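Local coordinates for folylpolyglutamate synthase protein FOLC (Mycobacterium tuberculosis, PDB 2VOS), which probably uses ATP to add glutamate to dihydropteroate and, one residue after another, to the gamma-glutamyl tail of tetrahydrofolate, at residues Q280-V285 with A305-E310; S287-P292 with D324-G329; V376-V381 with T464-T469; D399-T404 with D428-A433. One frame throughout, in Å; residues are numbered along the deposited sequence.

Interaction 1 of 4, residues Q280-V285 with A305-E310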
loop_
_atom_site.group_PDB
_atom_site.type_symbol
_atom_site.label_atom_id
_atom_site.label_comp_id
_atom_site.label_asym_id
_atom_site.label_seq_id
_atom_site.Cartn_x
_atom_site.Cartn_y
_atom_site.Cartn_z
ATOM N N GLN A 280 -17.594 5.746 14.124
ATOM C CA GLN A 280 -18.899 5.203 13.788
ATOM C C GLN A 280 -18.785 4.208 12.619
ATOM O O GLN A 280 -18.429 4.597 11.486
ATOM C CB GLN A 280 -19.857 6.315 13.431
ATOM C CG GLN A 280 -21.262 5.771 13.114
ATOM C CD GLN A 280 -22.263 6.815 13.340
ATOM O OE1 GLN A 280 -22.258 7.464 14.388
ATOM N NE2 GLN A 280 -23.141 7.028 12.355
ATOM N N GLY A 281 -19.000 2.932 12.910
ATOM C CA GLY A 281 -18.987 1.898 11.901
ATOM C C GLY A 281 -20.416 1.623 11.460
ATOM O O GLY A 281 -21.383 2.300 11.922
ATOM N N LEU A 282 -20.598 0.579 10.650
ATOM C CA LEU A 282 -21.966 0.208 10.201
ATOM C C LEU A 282 -22.879 -0.294 11.351
ATOM O O LEU A 282 -24.087 -0.134 11.286
ATOM C CB LEU A 282 -21.888 -0.878 9.137
ATOM C CG LEU A 282 -20.968 -0.572 7.966
ATOM C CD1 LEU A 282 -21.044 -1.717 7.033
ATOM C CD2 LEU A 282 -21.457 0.718 7.241
ATOM N N GLY A 283 -22.301 -0.948 12.358
ATOM C CA GLY A 283 -23.047 -1.489 13.474
ATOM C C GLY A 283 -23.038 -0.624 14.732
ATOM O O GLY A 283 -23.595 -1.020 15.761
ATOM N N GLY A 284 -22.463 0.577 14.673
ATOM C CA GLY A 284 -22.556 1.484 15.817
ATOM C C GLY A 284 -21.247 2.204 16.137
ATOM O O GLY A 284 -20.307 2.209 15.333
ATOM N N VAL A 285 -21.169 2.791 17.325
ATOM C CA VAL A 285 -20.001 3.540 17.720
ATOM C C VAL A 285 -18.992 2.657 18.478
ATOM O O VAL A 285 -19.343 1.959 19.424
ATOM C CB VAL A 285 -20.411 4.722 18.599
ATOM C CG1 VAL A 285 -19.192 5.542 19.057
ATOM C CG2 VAL A 285 -21.417 5.593 17.842
ATOM N N ALA A 305 -11.443 0.302 6.874
ATOM C CA ALA A 305 -11.162 -1.108 7.168
ATOM C C ALA A 305 -12.243 -1.692 8.101
ATOM O O ALA A 305 -12.712 -2.855 7.939
ATOM C CB ALA A 305 -9.792 -1.238 7.815
ATOM N N LEU A 306 -12.628 -0.918 9.117
ATOM C CA LEU A 306 -13.670 -1.372 10.032
ATOM C C LEU A 306 -14.991 -1.635 9.267
ATOM O O LEU A 306 -15.562 -2.728 9.358
ATOM C CB LEU A 306 -13.862 -0.363 11.152
ATOM C CG LEU A 306 -15.124 -0.530 12.042
ATOM C CD1 LEU A 306 -14.901 -1.814 12.852
ATOM C CD2 LEU A 306 -15.310 0.681 13.001
ATOM N N ALA A 307 -15.473 -0.661 8.513
ATOM C CA ALA A 307 -16.710 -0.818 7.749
ATOM C C ALA A 307 -16.609 -2.030 6.804
ATOM O O ALA A 307 -17.551 -2.829 6.706
ATOM C CB ALA A 307 -17.014 0.480 6.964
ATOM N N SER A 308 -15.447 -2.263 6.203
ATOM C CA SER A 308 -15.270 -3.416 5.311
ATOM C C SER A 308 -15.403 -4.758 6.065
ATOM O O SER A 308 -15.975 -5.725 5.557
ATOM C CB SER A 308 -13.883 -3.367 4.644
ATOM O OG SER A 308 -13.752 -2.161 3.904
ATOM N N VAL A 309 -14.832 -4.817 7.262
ATOM C CA VAL A 309 -14.868 -6.055 8.052
ATOM C C VAL A 309 -16.300 -6.261 8.594
ATOM O O VAL A 309 -16.810 -7.402 8.613
ATOM C CB VAL A 309 -13.836 -6.048 9.157
ATOM C CG1 VAL A 309 -14.101 -7.217 10.112
ATOM C CG2 VAL A 309 -12.442 -6.187 8.518
ATOM N N GLU A 310 -16.958 -5.154 8.969
ATOM C CA GLU A 310 -18.363 -5.186 9.406
ATOM C C GLU A 310 -19.210 -5.722 8.272
ATOM O O GLU A 310 -20.060 -6.615 8.489
ATOM C CB GLU A 310 -18.844 -3.791 9.786
ATOM C CG GLU A 310 -18.327 -3.354 11.145
ATOM C CD GLU A 310 -18.865 -1.999 11.492
ATOM O OE1 GLU A 310 -18.627 -1.061 10.701
ATOM O OE2 GLU A 310 -19.635 -1.880 12.479
#
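The carboxylate of Glu310 reaches from the helix into the turn at Leu282 and Gly283 and grips two successive backbone N-H groups, one with each oxygen. Leu282 N lies 2.6 Å from Glu310 OE1, meeting it on the syn side and 25° out of the carboxylate plane. Gly283 N stands 2.8 Å from Glu310 OE2 and comes from well above that plane, so neither amide lies exactly in it. With CG anti to the carbonyl carbon (chi1 -77°) and the chain extended beyond it, the glutamate spans the gap from helix to turn. Tyr286 OH adds a further hydrogen bond to OE2. Leu282 CD1 lies against Glu310 CB (4.1 Å) and 3.7 Å from Ala307 O, and Leu282 CG is 4.2 Å from Ala307 CB. Leu306 CD2 touches Gly281 CA at 4.0 Å. Glu310 OE1 also comes 3.2 Å from Gly281 CA, so the carboxylate lies close against the glycine backbone. The turn from Gly281 to Gly284 is type I and joins strands 274-281 and 284-291, making this a beta hairpin whose connection is tied by a buried helix carboxylate, within the Mur ligase middle domain family region.

Interaction 2 of 4, residues S287-P292 with D324-G329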
loop_
_atom_site.group_PDB
_atom_site.type_symbol
_atom_site.label_atom_id
_atom_site.label_comp_id
_atom_site.label_asym_id
_atom_site.label_seq_id
_atom_site.Cartn_x
_atom_site.Cartn_y
_atom_site.Cartn_z
ATOM N N SER A 287 -15.462 2.966 20.627
ATOM C CA SER A 287 -14.697 4.029 21.348
ATOM C C SER A 287 -13.318 3.586 21.832
ATOM O O SER A 287 -13.093 2.419 21.945
ATOM C CB SER A 287 -15.496 4.466 22.576
ATOM O OG SER A 287 -16.778 4.922 22.145
ATOM N N ASP A 288 -12.444 4.535 22.163
ATOM C CA ASP A 288 -11.124 4.255 22.723
ATOM C C ASP A 288 -10.329 3.279 21.868
ATOM O O ASP A 288 -9.703 2.353 22.383
ATOM C CB ASP A 288 -11.225 3.682 24.138
ATOM C CG ASP A 288 -9.872 3.871 24.985
ATOM O OD1 ASP A 288 -9.125 4.908 24.753
ATOM O OD2 ASP A 288 -9.579 3.004 25.914
ATOM N N ILE A 289 -10.380 3.470 20.558
ATOM C CA ILE A 289 -9.549 2.706 19.683
ATOM C C ILE A 289 -8.141 3.323 19.646
ATOM O O ILE A 289 -7.976 4.452 19.159
ATOM C CB ILE A 289 -10.128 2.671 18.299
ATOM C CG1 ILE A 289 -11.415 1.837 18.327
ATOM C CG2 ILE A 289 -9.110 2.004 17.322
ATOM C CD1 ILE A 289 -12.270 2.019 17.097
ATOM N N TYR A 290 -7.152 2.602 20.164
ATOM C CA TYR A 290 -5.782 3.046 20.012
ATOM C C TYR A 290 -5.208 2.476 18.734
ATOM O O TYR A 290 -5.226 1.244 18.535
ATOM C CB TYR A 290 -4.932 2.660 21.236
ATOM C CG TYR A 290 -3.457 3.016 21.010
ATOM C CD1 TYR A 290 -3.005 4.334 21.114
ATOM C CD2 TYR A 290 -2.520 2.034 20.698
ATOM C CE1 TYR A 290 -1.640 4.671 20.905
ATOM C CE2 TYR A 290 -1.114 2.370 20.460
ATOM C CZ TYR A 290 -0.716 3.689 20.558
ATOM O OH TYR A 290 0.620 4.047 20.386
ATOM N N LEU A 291 -4.732 3.356 17.843
ATOM C CA LEU A 291 -4.119 2.881 16.595
ATOM C C LEU A 291 -2.648 3.293 16.645
ATOM O O LEU A 291 -2.369 4.499 16.733
ATOM C CB LEU A 291 -4.808 3.578 15.417
ATOM C CG LEU A 291 -4.250 3.158 14.041
ATOM C CD1 LEU A 291 -4.649 1.719 13.711
ATOM C CD2 LEU A 291 -4.786 4.104 12.993
ATOM N N PRO A 292 -1.705 2.327 16.642
ATOM C CA PRO A 292 -0.307 2.763 16.761
ATOM C C PRO A 292 0.320 3.264 15.400
ATOM O O PRO A 292 1.394 2.790 14.998
ATOM C CB PRO A 292 0.410 1.516 17.259
ATOM C CG PRO A 292 -0.349 0.353 16.538
ATOM C CD PRO A 292 -1.835 0.868 16.511
ATOM N N ASP A 324 -14.188 -5.161 22.016
ATOM C CA ASP A 324 -12.841 -5.565 22.477
ATOM C C ASP A 324 -12.025 -6.140 21.326
ATOM O O ASP A 324 -10.811 -5.943 21.275
ATOM C CB ASP A 324 -12.927 -6.624 23.590
ATOM C CG ASP A 324 -13.504 -6.061 24.883
ATOM O OD1 ASP A 324 -13.720 -4.819 24.965
ATOM O OD2 ASP A 324 -13.738 -6.821 25.843
ATOM N N ALA A 325 -12.672 -6.892 20.423
ATOM C CA ALA A 325 -11.917 -7.478 19.315
ATOM C C ALA A 325 -11.509 -6.368 18.321
ATOM O O ALA A 325 -10.390 -6.340 17.743
ATOM C CB ALA A 325 -12.785 -8.552 18.606
ATOM N N VAL A 326 -12.421 -5.416 18.102
ATOM C CA VAL A 326 -12.068 -4.279 17.237
ATOM C C VAL A 326 -10.882 -3.486 17.874
ATOM O O VAL A 326 -9.966 -3.117 17.177
ATOM C CB VAL A 326 -13.261 -3.353 17.055
ATOM C CG1 VAL A 326 -12.849 -1.981 16.479
ATOM C CG2 VAL A 326 -14.448 -4.087 16.246
ATOM N N ARG A 327 -10.946 -3.164 19.169
ATOM C CA ARG A 327 -9.825 -2.465 19.809
ATOM C C ARG A 327 -8.532 -3.270 19.691
ATOM O O ARG A 327 -7.474 -2.704 19.359
ATOM C CB ARG A 327 -10.120 -2.197 21.261
ATOM C CG ARG A 327 -10.934 -0.931 21.443
ATOM C CD ARG A 327 -11.297 -0.589 22.914
ATOM N NE ARG A 327 -12.300 -1.523 23.466
ATOM C CZ ARG A 327 -13.617 -1.429 23.244
ATOM N NH1 ARG A 327 -14.447 -2.338 23.771
ATOM N NH2 ARG A 327 -14.126 -0.448 22.468
ATOM N N ALA A 328 -8.618 -4.569 19.966
ATOM C CA ALA A 328 -7.412 -5.456 19.873
ATOM C C ALA A 328 -6.844 -5.540 18.441
ATOM O O ALA A 328 -5.611 -5.552 18.270
ATOM C CB ALA A 328 -7.700 -6.863 20.468
ATOM N N GLY A 329 -7.701 -5.591 17.405
ATOM C CA GLY A 329 -7.210 -5.675 16.042
ATOM C C GLY A 329 -6.488 -4.408 15.638
ATOM O O GLY A 329 -5.368 -4.440 15.091
HETATM O O HOH W 1 -17.038 0.473 22.177
HETATM O O HOH W 2 -7.060 -0.243 20.036
#
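Ile289 and Val326 form the close-packed part of this strand-to-helix contact: Ile289 CD1 meets Val326 CG1 at 4.1 Å, the two side chains set at an angle to each other. Val326 CG1 is anti to the backbone N, which turns that methyl to the isoleucine tip. Ile289 also touches the first part of Arg327, whose stem runs at about a right angle to it, Arg327 CG lying 4.2 Å from Ile289 CG1. Leu277 and Leu279 of the adjoining strand, together with Phe330 of the helix, close round Ile289.

Outward from this apolar patch the contact becomes polar and watery. The Arg327 stem passes over the backbone, CD 3.4 Å from Asp288 O, and a bend at chi3 (-71°) swings the guanidinium toward Ser287. There Arg327 NH2 donates to Ser287 O at 3.1 Å, in the carbonyl plane but 21° off the guanidinium plane, while NH1 makes a salt bridge to Asp324 OD1 at 2.8 Å, one helical turn back. Two different nitrogens are thus held, which should fix the rotation of the group. Water 1 accepts from NH2 and, weakly, from Ser287 N. Farther along, water 2 donates to both Tyr290 O and Arg327 O, bridging backbones that do not touch directly. Strand 284-291 is an outermost strand of a three-stranded antiparallel sheet, and helix 323-331 lies alongside it, their short axes 7.5 Å apart and 22° from parallel: a helix packed along a sheet margin.

Interaction 3 of 4, residues V376-V381 with T464-T469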
loop_
_atom_site.group_PDB
_atom_site.type_symbol
_atom_site.label_atom_id
_atom_site.label_comp_id
_atom_site.label_asym_id
_atom_site.label_seq_id
_atom_site.Cartn_x
_atom_site.Cartn_y
_atom_site.Cartn_z
ATOM N N VAL A 376 15.297 17.110 7.477
ATOM C CA VAL A 376 15.946 16.958 6.169
ATOM C C VAL A 376 15.301 15.796 5.409
ATOM O O VAL A 376 15.096 14.727 5.997
ATOM C CB VAL A 376 17.442 16.612 6.346
ATOM C CG1 VAL A 376 18.133 16.455 4.948
ATOM C CG2 VAL A 376 18.126 17.695 7.170
ATOM N N GLY A 377 14.927 15.984 4.146
ATOM C CA GLY A 377 14.293 14.886 3.436
ATOM C C GLY A 377 15.408 14.132 2.714
ATOM O O GLY A 377 16.426 14.750 2.359
ATOM N N VAL A 378 15.245 12.820 2.485
ATOM C CA VAL A 378 16.188 12.064 1.668
ATOM C C VAL A 378 15.228 11.490 0.698
ATOM O O VAL A 378 14.253 10.796 1.095
ATOM C CB VAL A 378 16.947 10.932 2.449
ATOM C CG1 VAL A 378 17.671 9.882 1.512
ATOM C CG2 VAL A 378 17.984 11.537 3.398
ATOM N N LEU A 379 15.471 11.789 -0.586
ATOM C CA LEU A 379 14.462 11.541 -1.586
ATOM C C LEU A 379 14.970 10.806 -2.825
ATOM O O LEU A 379 16.006 11.168 -3.392
ATOM C CB LEU A 379 13.901 12.924 -1.997
ATOM C CG LEU A 379 12.667 12.980 -2.893
ATOM C CD1 LEU A 379 11.400 12.753 -2.101
ATOM C CD2 LEU A 379 12.634 14.373 -3.587
ATOM N N SER A 380 14.248 9.793 -3.256
ATOM C CA SER A 380 14.407 9.228 -4.583
ATOM C C SER A 380 13.018 8.815 -5.071
ATOM O O SER A 380 12.199 8.197 -4.335
ATOM C CB SER A 380 15.323 7.995 -4.559
ATOM O OG SER A 380 15.300 7.308 -5.800
ATOM N N VAL A 381 12.751 9.141 -6.333
ATOM C CA VAL A 381 11.399 9.040 -6.852
ATOM C C VAL A 381 11.452 8.319 -8.169
ATOM O O VAL A 381 12.390 8.511 -8.951
ATOM C CB VAL A 381 10.743 10.459 -7.029
ATOM C CG1 VAL A 381 9.326 10.346 -7.579
ATOM C CG2 VAL A 381 10.663 11.214 -5.660
ATOM N N THR A 464 15.173 17.117 15.909
ATOM C CA THR A 464 15.580 17.108 14.519
ATOM C C THR A 464 15.201 15.753 13.967
ATOM O O THR A 464 15.038 14.790 14.713
ATOM C CB THR A 464 17.099 17.281 14.356
ATOM O OG1 THR A 464 17.766 16.204 14.994
ATOM C CG2 THR A 464 17.588 18.582 15.038
ATOM N N GLY A 465 15.078 15.676 12.651
ATOM C CA GLY A 465 14.725 14.423 11.985
ATOM C C GLY A 465 15.121 14.366 10.515
ATOM O O GLY A 465 15.398 15.384 9.871
ATOM N N ILE A 466 15.152 13.141 10.026
ATOM C CA ILE A 466 15.460 12.799 8.659
ATOM C C ILE A 466 14.252 11.994 8.170
ATOM O O ILE A 466 13.769 11.087 8.876
ATOM C CB ILE A 466 16.682 11.898 8.614
ATOM C CG1 ILE A 466 17.868 12.667 9.180
ATOM C CG2 ILE A 466 17.037 11.536 7.186
ATOM C CD1 ILE A 466 19.028 11.816 9.494
ATOM N N VAL A 467 13.741 12.347 6.995
ATOM C CA VAL A 467 12.579 11.663 6.469
ATOM C C VAL A 467 12.938 11.114 5.102
ATOM O O VAL A 467 13.297 11.855 4.159
ATOM C CB VAL A 467 11.406 12.623 6.327
ATOM C CG1 VAL A 467 10.212 11.867 5.747
ATOM C CG2 VAL A 467 11.069 13.214 7.698
ATOM N N ILE A 468 12.946 9.788 5.026
ATOM C CA ILE A 468 13.383 9.109 3.812
ATOM C C ILE A 468 12.115 8.689 3.052
ATOM O O ILE A 468 11.326 7.857 3.542
ATOM C CB ILE A 468 14.213 7.847 4.204
ATOM C CG1 ILE A 468 15.368 8.296 5.122
ATOM C CG2 ILE A 468 14.620 6.985 2.957
ATOM C CD1 ILE A 468 16.033 7.144 5.911
ATOM N N THR A 469 11.931 9.201 1.828
ATOM C CA THR A 469 10.637 9.009 1.175
ATOM C C THR A 469 10.763 9.148 -0.357
ATOM O O THR A 469 11.892 9.300 -0.904
ATOM C CB THR A 469 9.627 10.045 1.762
ATOM O OG1 THR A 469 8.315 9.760 1.316
ATOM C CG2 THR A 469 9.978 11.540 1.318
#
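Val378 has CG2 anti to its carbonyl carbon, and Ile466 sets its own CG2 anti to the backbone N (Ile466 chi1 -62°); these two choices bring the methyls of Val378 and Ile466 together at 3.9 Å, CG2 to CG2, with the side chains askew to one another. Ile468 CG1 comes within 4.1 Å of Val378 CB, so one valine is flanked by two isoleucines of the partner strand. On the other face Leu379 and Thr469 lie side by side, pointing the same way, with Leu379 CD1 3.9 Å from Thr469 CG2. The Thr469 hydroxyl, anti to the backbone N (chi1 -171°), turns away from this apolar contact and bonds to Asp351 O; Asp351 is itself an ADP-binding residue.

Between these two layers the backbones run parallel. Val376 N takes Gly465 O, Val467 N takes Val376 O, Val378 N takes Val467 O at 2.7 Å, and Thr469 N takes Val378 O almost straight on. The end is looser, for Ser380 N reaches Thr469 O only weakly, at 3.4 Å.

Both strands are interior to a mixed sheet, with 347-350 beyond 464-469 and 400-403 beyond 374-379. Helix 436-451 covers the Val378 face, touching it through Leu436, Ala439 and Ala443, while helices 356-368 and 387-394 pack against the face of Val467, Leu379 and Thr469.

Interaction 4 of 4, residues D399-T404 with D428-A433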
loop_
_atom_site.group_PDB
_atom_site.type_symbol
_atom_site.label_atom_id
_atom_site.label_comp_id
_atom_site.label_asym_id
_atom_site.label_seq_id
_atom_site.Cartn_x
_atom_site.Cartn_y
_atom_site.Cartn_z
ATOM N N ASP A 399 13.376 21.397 5.722
ATOM C CA ASP A 399 14.297 22.528 5.669
ATOM C C ASP A 399 15.254 22.373 4.490
ATOM O O ASP A 399 15.626 23.367 3.802
ATOM C CB ASP A 399 15.079 22.587 6.983
ATOM C CG ASP A 399 14.190 22.961 8.106
ATOM O OD1 ASP A 399 13.961 24.194 8.227
ATOM O OD2 ASP A 399 13.623 22.036 8.781
ATOM N N SER A 400 15.700 21.135 4.272
ATOM C CA SER A 400 16.406 20.849 3.030
ATOM C C SER A 400 16.175 19.441 2.595
ATOM O O SER A 400 15.601 18.629 3.336
ATOM C CB SER A 400 17.916 21.195 3.103
ATOM O OG SER A 400 18.585 20.307 3.951
ATOM N N VAL A 401 16.654 19.110 1.407
ATOM C CA VAL A 401 16.465 17.781 0.889
ATOM C C VAL A 401 17.780 17.265 0.293
ATOM O O VAL A 401 18.565 18.045 -0.278
ATOM C CB VAL A 401 15.274 17.802 -0.086
ATOM C CG1 VAL A 401 15.569 18.758 -1.312
ATOM C CG2 VAL A 401 14.879 16.405 -0.498
ATOM N N VAL A 402 18.051 15.971 0.478
ATOM C CA VAL A 402 19.163 15.295 -0.204
ATOM C C VAL A 402 18.517 14.371 -1.216
ATOM O O VAL A 402 17.772 13.469 -0.828
ATOM C CB VAL A 402 19.963 14.407 0.798
ATOM C CG1 VAL A 402 21.229 13.827 0.109
ATOM C CG2 VAL A 402 20.336 15.235 2.051
ATOM N N VAL A 403 18.777 14.592 -2.498
ATOM C CA VAL A 403 18.202 13.768 -3.556
ATOM C C VAL A 403 19.198 12.718 -3.976
ATOM O O VAL A 403 20.408 12.955 -3.993
ATOM C CB VAL A 403 17.767 14.610 -4.778
ATOM C CG1 VAL A 403 16.684 15.614 -4.390
ATOM C CG2 VAL A 403 18.915 15.357 -5.334
ATOM N N THR A 404 18.698 11.523 -4.277
ATOM C CA THR A 404 19.556 10.413 -4.588
ATOM C C THR A 404 18.813 9.445 -5.514
ATOM O O THR A 404 17.828 9.820 -6.156
ATOM C CB THR A 404 20.107 9.744 -3.260
ATOM O OG1 THR A 404 21.082 8.752 -3.588
ATOM C CG2 THR A 404 19.011 9.095 -2.447
ATOM N N ASP A 428 19.932 26.339 -2.827
ATOM C CA ASP A 428 20.544 26.337 -1.477
ATOM C C ASP A 428 20.013 25.282 -0.500
ATOM O O ASP A 428 20.683 24.957 0.456
ATOM C CB ASP A 428 20.458 27.721 -0.835
ATOM C CG ASP A 428 21.269 28.758 -1.609
ATOM O OD1 ASP A 428 22.380 29.143 -1.161
ATOM O OD2 ASP A 428 20.802 29.182 -2.698
ATOM N N ARG A 429 18.824 24.749 -0.744
ATOM C CA ARG A 429 18.238 23.739 0.149
ATOM C C ARG A 429 18.306 22.319 -0.427
ATOM O O ARG A 429 17.599 21.377 0.034
ATOM C CB ARG A 429 16.796 24.140 0.474
ATOM C CG ARG A 429 16.700 25.457 1.217
ATOM C CD ARG A 429 15.265 25.960 1.192
ATOM N NE ARG A 429 14.339 25.028 1.849
ATOM C CZ ARG A 429 13.013 25.118 1.698
ATOM N NH1 ARG A 429 12.495 26.089 0.921
ATOM N NH2 ARG A 429 12.186 24.265 2.312
ATOM N N VAL A 430 19.145 22.155 -1.442
ATOM C CA VAL A 430 19.216 20.874 -2.126
ATOM C C VAL A 430 20.630 20.307 -2.111
ATOM O O VAL A 430 21.590 21.010 -2.387
ATOM C CB VAL A 430 18.740 20.969 -3.612
ATOM C CG1 VAL A 430 18.776 19.545 -4.276
ATOM C CG2 VAL A 430 17.341 21.629 -3.703
ATOM N N ARG A 431 20.761 19.036 -1.785
ATOM C CA ARG A 431 22.050 18.373 -1.915
ATOM C C ARG A 431 21.854 17.067 -2.652
ATOM O O ARG A 431 20.713 16.577 -2.770
ATOM C CB ARG A 431 22.674 18.193 -0.531
ATOM C CG ARG A 431 23.202 19.550 -0.037
ATOM C CD ARG A 431 23.904 19.436 1.327
ATOM N NE ARG A 431 24.470 20.701 1.844
ATOM C CZ ARG A 431 23.757 21.804 2.116
ATOM N NH1 ARG A 431 22.431 21.854 1.889
ATOM N NH2 ARG A 431 24.366 22.869 2.613
ATOM N N THR A 432 22.937 16.483 -3.146
ATOM C CA THR A 432 22.838 15.233 -3.895
ATOM C C THR A 432 23.752 14.180 -3.291
ATOM O O THR A 432 24.741 14.501 -2.635
ATOM C CB THR A 432 23.267 15.423 -5.390
ATOM O OG1 THR A 432 24.635 15.777 -5.425
ATOM C CG2 THR A 432 22.418 16.459 -6.141
ATOM N N ALA A 433 23.445 12.916 -3.513
ATOM C CA ALA A 433 24.338 11.844 -3.074
ATOM C C ALA A 433 24.123 10.684 -4.043
ATOM O O ALA A 433 22.996 10.457 -4.490
ATOM C CB ALA A 433 24.019 11.408 -1.613
#
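Strands 400-403 and 430-432 run parallel, 4.5 Å apart between their short axes and 22° from perfect alignment, joined by backbone bonds from Val401 N to Arg429 O, Arg431 N to Val401 O, Val403 N to Arg431 O and Ala433 N to Val403 O. With helix 414-425 between them in the chain they form a beta-alpha-beta unit at the margin of the C-terminal sheet.

On the face of Val401, Val403, Val430 and Thr432, helix 414-425 packs on Val403 and Thr432. Val401 and Val430 lie side by side and point the same way, Val401 CG1 to Val430 CG2 at 4.1 Å. Farther on, Val403 slants across Thr432, their CG2 methyls 3.8 Å apart; the valine methyl gets there by standing between its own N and carbonyl carbon, and it also presses to 3.4 Å from Arg431 O. Ala418 of the helix touches both residues. On the reverse face Val402 CG1 meets Ala433 CB at 4.1 Å, under helix 436-451.

Polar side chains close both ends. At the start, Arg429 bends at chi3 (61°) so that NE donates to Asp399 O at 2.9 Å. The oxygen lies in the guanidinium plane, yet the donor stands above the plane of the carbonyl. The rest of the guanidinium is held as well, NH1 by a salt bridge to Glu395 and NH2 by Phe398 O, so all three nitrogens have a partner. At the other end, Thr404 OG1 donates to Ala433 O at 2.7 Å, coming from 50° out of the carbonyl plane.

In the fold
From the N terminus, interaction 1 comes first: helix 296-312 folds back on the hairpin that leads into strand 284-291. Before it closes, interaction 2 has already opened farther along that strand, and it closes on the next helix, 323-331, so the two loops cross. They touch where Leu306 packs on Val326, and together they fix both helices to the three-stranded sheet. Interactions 3 and 4 follow in another part of the chain, in the six-stranded C-terminal sheet. Interaction 3 closes a long loop from 376-381 to 464-469, and interaction 4 is nested inside it; strands 374-379 and 400-403 are neighbours. The centres of interactions 1 and 4 lie about 43 Å apart.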